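Local coordinates for mRNA-decapping enzyme subunit 1 (Saccharomyces cerevisiae, PDB 1Q67), which activates mRNA decapping as a subunit of the decapping complex with DCP2, promoting removal of the 7-methylguanine cap and so mRNA degradation, at residues B[47-50]-B[55-58]; B[183-186]-B[191-194]. All blocks are in the same frame, centred on the assembly; numbering follows the deposited sequence.

Interaction 1: B[47-50]-B[55-58]; sequences YKWD and EWNK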
ATOM      1  N   TYR B  47      -3.277   7.332  -0.492  1.00 33.52           N
ATOM      2  CA  TYR B  47      -4.685   7.435  -0.861  1.00 34.01           C
ATOM      3  C   TYR B  47      -4.956   8.866  -1.309  1.00 34.87           C
ATOM      4  O   TYR B  47      -4.242   9.794  -0.928  1.00 32.76           O
ATOM      5  CB  TYR B  47      -5.617   7.153   0.321  1.00 33.63           C
ATOM      6  CG  TYR B  47      -5.526   5.773   0.914  1.00 35.82           C
ATOM      7  CD1 TYR B  47      -4.460   5.418   1.742  1.00 34.88           C
ATOM      8  CD2 TYR B  47      -6.523   4.828   0.676  1.00 34.64           C
ATOM      9  CE1 TYR B  47      -4.394   4.159   2.321  1.00 35.80           C
ATOM     10  CE2 TYR B  47      -6.467   3.567   1.251  1.00 35.73           C
ATOM     11  CZ  TYR B  47      -5.403   3.238   2.072  1.00 37.07           C
ATOM     12  OH  TYR B  47      -5.355   1.995   2.662  1.00 40.07           O
ATOM     13  N   LYS B  48      -6.002   9.039  -2.106  1.00 36.57           N
ATOM     14  CA  LYS B  48      -6.387  10.358  -2.568  1.00 37.37           C
ATOM     15  C   LYS B  48      -7.870  10.549  -2.267  1.00 38.05           C
ATOM     16  O   LYS B  48      -8.685   9.642  -2.470  1.00 36.00           O
ATOM     17  CB  LYS B  48      -6.121  10.511  -4.069  1.00 39.24           C
ATOM     18  CG  LYS B  48      -6.365  11.928  -4.580  1.00 40.14           C
ATOM     19  CD  LYS B  48      -5.866  12.108  -5.998  1.00 41.38           C
ATOM     20  CE  LYS B  48      -5.954  13.568  -6.418  1.00 43.32           C
ATOM     21  NZ  LYS B  48      -5.246  13.814  -7.702  1.00 44.77           N
ATOM     22  N   TRP B  49      -8.211  11.730  -1.767  1.00 38.70           N
ATOM     23  CA  TRP B  49      -9.590  12.044  -1.425  1.00 39.11           C
ATOM     24  C   TRP B  49     -10.411  12.435  -2.647  1.00 40.02           C
ATOM     25  O   TRP B  49     -10.003  13.282  -3.440  1.00 38.72           O
ATOM     26  CB  TRP B  49      -9.631  13.177  -0.391  1.00 39.66           C
ATOM     27  CG  TRP B  49     -11.021  13.558   0.016  1.00 40.29           C
ATOM     28  CD1 TRP B  49     -11.752  14.617  -0.442  1.00 40.43           C
ATOM     29  CD2 TRP B  49     -11.864  12.852   0.933  1.00 40.21           C
ATOM     30  NE1 TRP B  49     -13.005  14.615   0.135  1.00 39.55           N
ATOM     31  CE2 TRP B  49     -13.100  13.542   0.982  1.00 40.01           C
ATOM     32  CE3 TRP B  49     -11.697  11.699   1.716  1.00 39.37           C
ATOM     33  CZ2 TRP B  49     -14.163  13.117   1.782  1.00 37.49           C
ATOM     34  CZ3 TRP B  49     -12.756  11.275   2.514  1.00 39.93           C
ATOM     35  CH2 TRP B  49     -13.974  11.985   2.538  1.00 41.34           C
ATOM     36  N   ASP B  50     -11.566  11.797  -2.795  1.00 42.82           N
ATOM     37  CA  ASP B  50     -12.475  12.081  -3.901  1.00 45.22           C
ATOM     38  C   ASP B  50     -13.607  12.967  -3.386  1.00 45.61           C
ATOM     39  O   ASP B  50     -14.462  12.518  -2.621  1.00 43.70           O
ATOM     40  CB  ASP B  50     -13.040  10.775  -4.465  1.00 48.72           C
ATOM     41  CG  ASP B  50     -14.162  11.005  -5.464  1.00 53.19           C
ATOM     42  OD1 ASP B  50     -14.104  11.994  -6.228  1.00 53.25           O
ATOM     43  OD2 ASP B  50     -15.100  10.183  -5.492  1.00 56.34           O
ATOM     44  N   GLU B  55     -14.923  10.110  -0.342  1.00 52.79           N
ATOM     45  CA  GLU B  55     -14.317   8.880   0.137  1.00 51.18           C
ATOM     46  C   GLU B  55     -12.848   8.851  -0.254  1.00 48.05           C
ATOM     47  O   GLU B  55     -12.404   9.615  -1.111  1.00 47.09           O
ATOM     48  CB  GLU B  55     -15.046   7.666  -0.454  1.00 52.89           C
ATOM     49  CG  GLU B  55     -14.782   7.428  -1.936  1.00 57.02           C
ATOM     50  CD  GLU B  55     -15.666   6.338  -2.531  1.00 60.55           C
ATOM     51  OE1 GLU B  55     -15.869   5.291  -1.871  1.00 61.35           O
ATOM     52  OE2 GLU B  55     -16.151   6.524  -3.668  1.00 61.77           O
ATOM     53  N   TRP B  56     -12.093   7.972   0.388  1.00 45.48           N
ATOM     54  CA  TRP B  56     -10.680   7.834   0.085  1.00 43.11           C
ATOM     55  C   TRP B  56     -10.481   6.796  -1.008  1.00 42.74           C
ATOM     56  O   TRP B  56     -10.968   5.666  -0.888  1.00 41.91           O
ATOM     57  CB  TRP B  56      -9.907   7.375   1.320  1.00 40.45           C
ATOM     58  CG  TRP B  56      -9.735   8.413   2.381  1.00 37.70           C
ATOM     59  CD1 TRP B  56     -10.353   8.457   3.600  1.00 35.27           C
ATOM     60  CD2 TRP B  56      -8.857   9.540   2.330  1.00 35.17           C
ATOM     61  NE1 TRP B  56      -9.910   9.545   4.312  1.00 37.50           N
ATOM     62  CE2 TRP B  56      -8.995  10.229   3.557  1.00 35.82           C
ATOM     63  CE3 TRP B  56      -7.971  10.039   1.365  1.00 33.40           C
ATOM     64  CZ2 TRP B  56      -8.274  11.393   3.844  1.00 35.05           C
ATOM     65  CZ3 TRP B  56      -7.255  11.198   1.652  1.00 34.06           C
ATOM     66  CH2 TRP B  56      -7.414  11.862   2.880  1.00 34.12           C
ATOM     67  N   ASN B  57      -9.786   7.179  -2.077  1.00 41.21           N
ATOM     68  CA  ASN B  57      -9.487   6.236  -3.152  1.00 38.86           C
ATOM     69  C   ASN B  57      -8.057   5.765  -2.963  1.00 38.87           C
ATOM     70  O   ASN B  57      -7.142   6.578  -2.817  1.00 37.99           O
ATOM     71  CB  ASN B  57      -9.614   6.878  -4.537  1.00 40.28           C
ATOM     72  CG  ASN B  57     -11.057   7.082  -4.952  1.00 43.38           C
ATOM     73  OD1 ASN B  57     -11.929   6.271  -4.631  1.00 45.03           O
ATOM     74  ND2 ASN B  57     -11.315   8.156  -5.681  1.00 44.91           N
ATOM     75  N   LYS B  58      -7.861   4.451  -2.955  1.00 38.47           N
ATOM     76  CA  LYS B  58      -6.526   3.894  -2.796  1.00 36.84           C
ATOM     77  C   LYS B  58      -5.749   4.076  -4.091  1.00 36.46           C
ATOM     78  O   LYS B  58      -6.245   3.741  -5.169  1.00 36.27           O
ATOM     79  CB  LYS B  58      -6.623   2.402  -2.448  1.00 38.66           C
ATOM     80  CG  LYS B  58      -5.302   1.647  -2.483  1.00 35.76           C
ATOM     81  CD  LYS B  58      -4.247   2.275  -1.578  1.00 37.27           C
ATOM     82  CE  LYS B  58      -2.900   1.591  -1.797  1.00 39.68           C
ATOM     83  NZ  LYS B  58      -1.724   2.418  -1.416  1.00 35.48           N
TER
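Lys48 and Asn57 face each other as a hydrogen-bonded antiparallel pair. Lys48 N donates to Asn57 O at 2.8 Å. Asn57 N returns the bond to Lys48 O at 2.7 Å. Asp50 and Glu55 form the next such pair. Asp50 N gives a nearly straight bond to Glu55 O (2.9 Å, 170° at the hydrogen), whereas the return bond from Glu55 N to Asp50 O is weak. Two lysine ends find their partners outside the hairpin pairs. Lys48 NZ makes a salt bridge with Glu199, and Lys58 NZ is held by Ser45 OG and Leu46 O. The Asp50 carboxylate takes weak bonds from the backbone N of Lys52 and Lys53 in the turn. Its OD2 also lies 4.2 Å from Glu55 OE2, a like-charge approach that may raise the proton affinity of one of them.

Tyr47, Trp49, Trp56 and Lys58 share the other face of the hairpin. The indoles of Trp49 and Trp56 meet T-shaped, planes at 76°. Trp49 brings its edge, with CE3 3.6 Å from Trp56 CE2, over the face of the Trp56 ring. With chi1 at -180°, Trp49 swings its indole away from its own N, and one ring face comes to lie over Glu55 N. Tyr47 CB packs on Trp56 CE3 at 3.9 Å. Lys58 CD sits over one face of the Tyr47 ring in a CH-pi contact. Replacing Trp56 with an alanine would probably leave the edge of Trp49 without its aromatic partner and open a gap beside Tyr47 CB.

Ile148 of the second subunit packs on Tyr47 and Trp56. Strand 43-50 continues the sheet through backbone bonds from Tyr47 to Gly202 and from Trp49 to Val200 on strand 200-205. Trp56 reaches across to Leu190 and Ile192 of strand 190-194.

Interaction 2: B[183-186]-B[191-194]; sequences GVEV and VIIK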
ATOM      1  N   GLY B 183      -1.033  22.256   2.986  1.00 37.19           N
ATOM      2  CA  GLY B 183      -1.408  22.033   4.368  1.00 37.12           C
ATOM      3  C   GLY B 183      -1.183  20.602   4.819  1.00 38.14           C
ATOM      4  O   GLY B 183      -1.099  19.692   3.997  1.00 37.69           O
ATOM      5  N   VAL B 184      -1.076  20.407   6.130  1.00 38.38           N
ATOM      6  CA  VAL B 184      -0.880  19.079   6.691  1.00 39.96           C
ATOM      7  C   VAL B 184      -1.582  18.934   8.025  1.00 40.88           C
ATOM      8  O   VAL B 184      -1.663  19.879   8.802  1.00 41.00           O
ATOM      9  CB  VAL B 184       0.619  18.739   6.909  1.00 40.69           C
ATOM     10  CG1 VAL B 184       1.313  18.634   5.574  1.00 45.00           C
ATOM     11  CG2 VAL B 184       1.295  19.803   7.788  1.00 38.89           C
ATOM     12  N   GLU B 185      -2.084  17.731   8.280  1.00 42.48           N
ATOM     13  CA  GLU B 185      -2.767  17.426   9.522  1.00 45.11           C
ATOM     14  C   GLU B 185      -2.723  15.925   9.741  1.00 45.21           C
ATOM     15  O   GLU B 185      -2.457  15.153   8.821  1.00 44.18           O
ATOM     16  CB  GLU B 185      -4.230  17.870   9.460  1.00 47.38           C
ATOM     17  CG  GLU B 185      -5.087  17.017   8.544  1.00 54.40           C
ATOM     18  CD  GLU B 185      -6.534  17.472   8.489  1.00 58.92           C
ATOM     19  OE1 GLU B 185      -7.175  17.565   9.561  1.00 62.25           O
ATOM     20  OE2 GLU B 185      -7.035  17.733   7.370  1.00 60.84           O
ATOM     21  N   VAL B 186      -2.974  15.522  10.974  1.00 46.05           N
ATOM     22  CA  VAL B 186      -3.009  14.122  11.311  1.00 46.88           C
ATOM     23  C   VAL B 186      -4.431  13.841  11.751  1.00 48.29           C
ATOM     24  O   VAL B 186      -4.941  14.470  12.675  1.00 48.03           O
ATOM     25  CB  VAL B 186      -2.048  13.788  12.459  1.00 47.31           C
ATOM     26  CG1 VAL B 186      -2.240  12.337  12.882  1.00 47.89           C
ATOM     27  CG2 VAL B 186      -0.618  14.017  12.016  1.00 46.95           C
ATOM     28  N   VAL B 191      -1.977  10.775   7.658  1.00 42.46           N
ATOM     29  CA  VAL B 191      -1.319  12.066   7.616  1.00 38.44           C
ATOM     30  C   VAL B 191      -1.948  12.607   6.349  1.00 37.71           C
ATOM     31  O   VAL B 191      -1.813  12.010   5.286  1.00 36.62           O
ATOM     32  CB  VAL B 191       0.193  11.969   7.434  1.00 38.00           C
ATOM     33  CG1 VAL B 191       0.753  13.351   7.079  1.00 32.66           C
ATOM     34  CG2 VAL B 191       0.831  11.456   8.720  1.00 34.62           C
ATOM     35  N   ILE B 192      -2.672  13.711   6.484  1.00 38.63           N
ATOM     36  CA  ILE B 192      -3.373  14.323   5.368  1.00 38.55           C
ATOM     37  C   ILE B 192      -2.634  15.537   4.831  1.00 38.64           C
ATOM     38  O   ILE B 192      -2.343  16.479   5.565  1.00 39.23           O
ATOM     39  CB  ILE B 192      -4.806  14.699   5.805  1.00 39.25           C
ATOM     40  CG1 ILE B 192      -5.543  13.417   6.212  1.00 39.72           C
ATOM     41  CG2 ILE B 192      -5.543  15.413   4.685  1.00 38.98           C
ATOM     42  CD1 ILE B 192      -6.940  13.631   6.754  1.00 43.19           C
ATOM     43  N   ILE B 193      -2.323  15.498   3.541  1.00 39.24           N
ATOM     44  CA  ILE B 193      -1.599  16.577   2.903  1.00 39.92           C
ATOM     45  C   ILE B 193      -2.401  17.225   1.783  1.00 41.17           C
ATOM     46  O   ILE B 193      -2.936  16.537   0.904  1.00 40.05           O
ATOM     47  CB  ILE B 193      -0.251  16.072   2.336  1.00 40.93           C
ATOM     48  CG1 ILE B 193       0.646  15.600   3.483  1.00 41.22           C
ATOM     49  CG2 ILE B 193       0.445  17.179   1.553  1.00 40.92           C
ATOM     50  CD1 ILE B 193       1.972  15.033   3.029  1.00 41.70           C
ATOM     51  N   LYS B 194      -2.485  18.553   1.834  1.00 41.99           N
ATOM     52  CA  LYS B 194      -3.197  19.319   0.821  1.00 42.28           C
ATOM     53  C   LYS B 194      -2.166  19.901  -0.141  1.00 42.30           C
ATOM     54  O   LYS B 194      -1.201  20.548   0.262  1.00 40.41           O
ATOM     55  CB  LYS B 194      -4.023  20.443   1.458  1.00 45.94           C
ATOM     56  CG  LYS B 194      -5.034  21.072   0.502  1.00 49.07           C
ATOM     57  CD  LYS B 194      -5.699  22.308   1.095  1.00 52.21           C
ATOM     58  CE  LYS B 194      -4.729  23.489   1.150  1.00 54.40           C
ATOM     59  NZ  LYS B 194      -4.224  23.866  -0.216  1.00 54.94           N
TER
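Val184 and Ile193 run alongside each other in a non-hydrogen-bonded pair. Val184 CG1 touches Ile193 CG1 at 3.7 Å. Each of these carbons is anti to its own carbonyl carbon (chi1 -67° in Val184 and -64° in Ile193); the two side chains share this torsion, and their CG1 branches meet. Val186 and Val191 repeat the pairing more loosely, with their CG2 atoms 4.4 Å apart.

The other face carries Glu185 and Ile192. Glu185 CG stands between the backbone N and the carbonyl carbon (chi1 71°). This places CG 3.6 Å from Ile192 CB. The chain then runs extended alongside the isoleucine, and OE2 comes to 3.8 Å from Ile192 CG2. The acid thus lends its CG to apolar packing while OE1 makes a salt bridge with Lys187. Lys194 NZ bonds to Cys181 O, and its CB lies 3.8 Å from Gly183 N.

Two pairs of backbone bonds hold the strands, Gly183 with Lys194 and Glu185 with Ile192. The bond from Ile192 N to Glu185 O measures 2.8 Å.

Helix 208-223 covers the valine face: Ile218 meets Val184 and Ile193, and Tyr215 meets Val186. A beta hairpin under a C-terminal helix is consistent with the PH-like fold of the DCP1 family.

In the fold
Interactions 1 and 2 are both antiparallel hairpin contacts, and they occupy the two ends of one five-stranded sheet. Strand 55-59 is outermost at one end within the chain and strand 183-187 at the other, with strand 200-205 at the centre. The two centres are about 13 Å apart. Even so, the contacts touch directly: Trp56 CZ2 of interaction 1 packs on Ile192 CD1 of interaction 2 at 3.9 Å. Val200 on the central strand meets both of these side chains. The centre of interaction 1 lies about 17 Å from the chain centre, that of interaction 2 about 11 Å. The second subunit reaches interaction 1 but does not touch interaction 2.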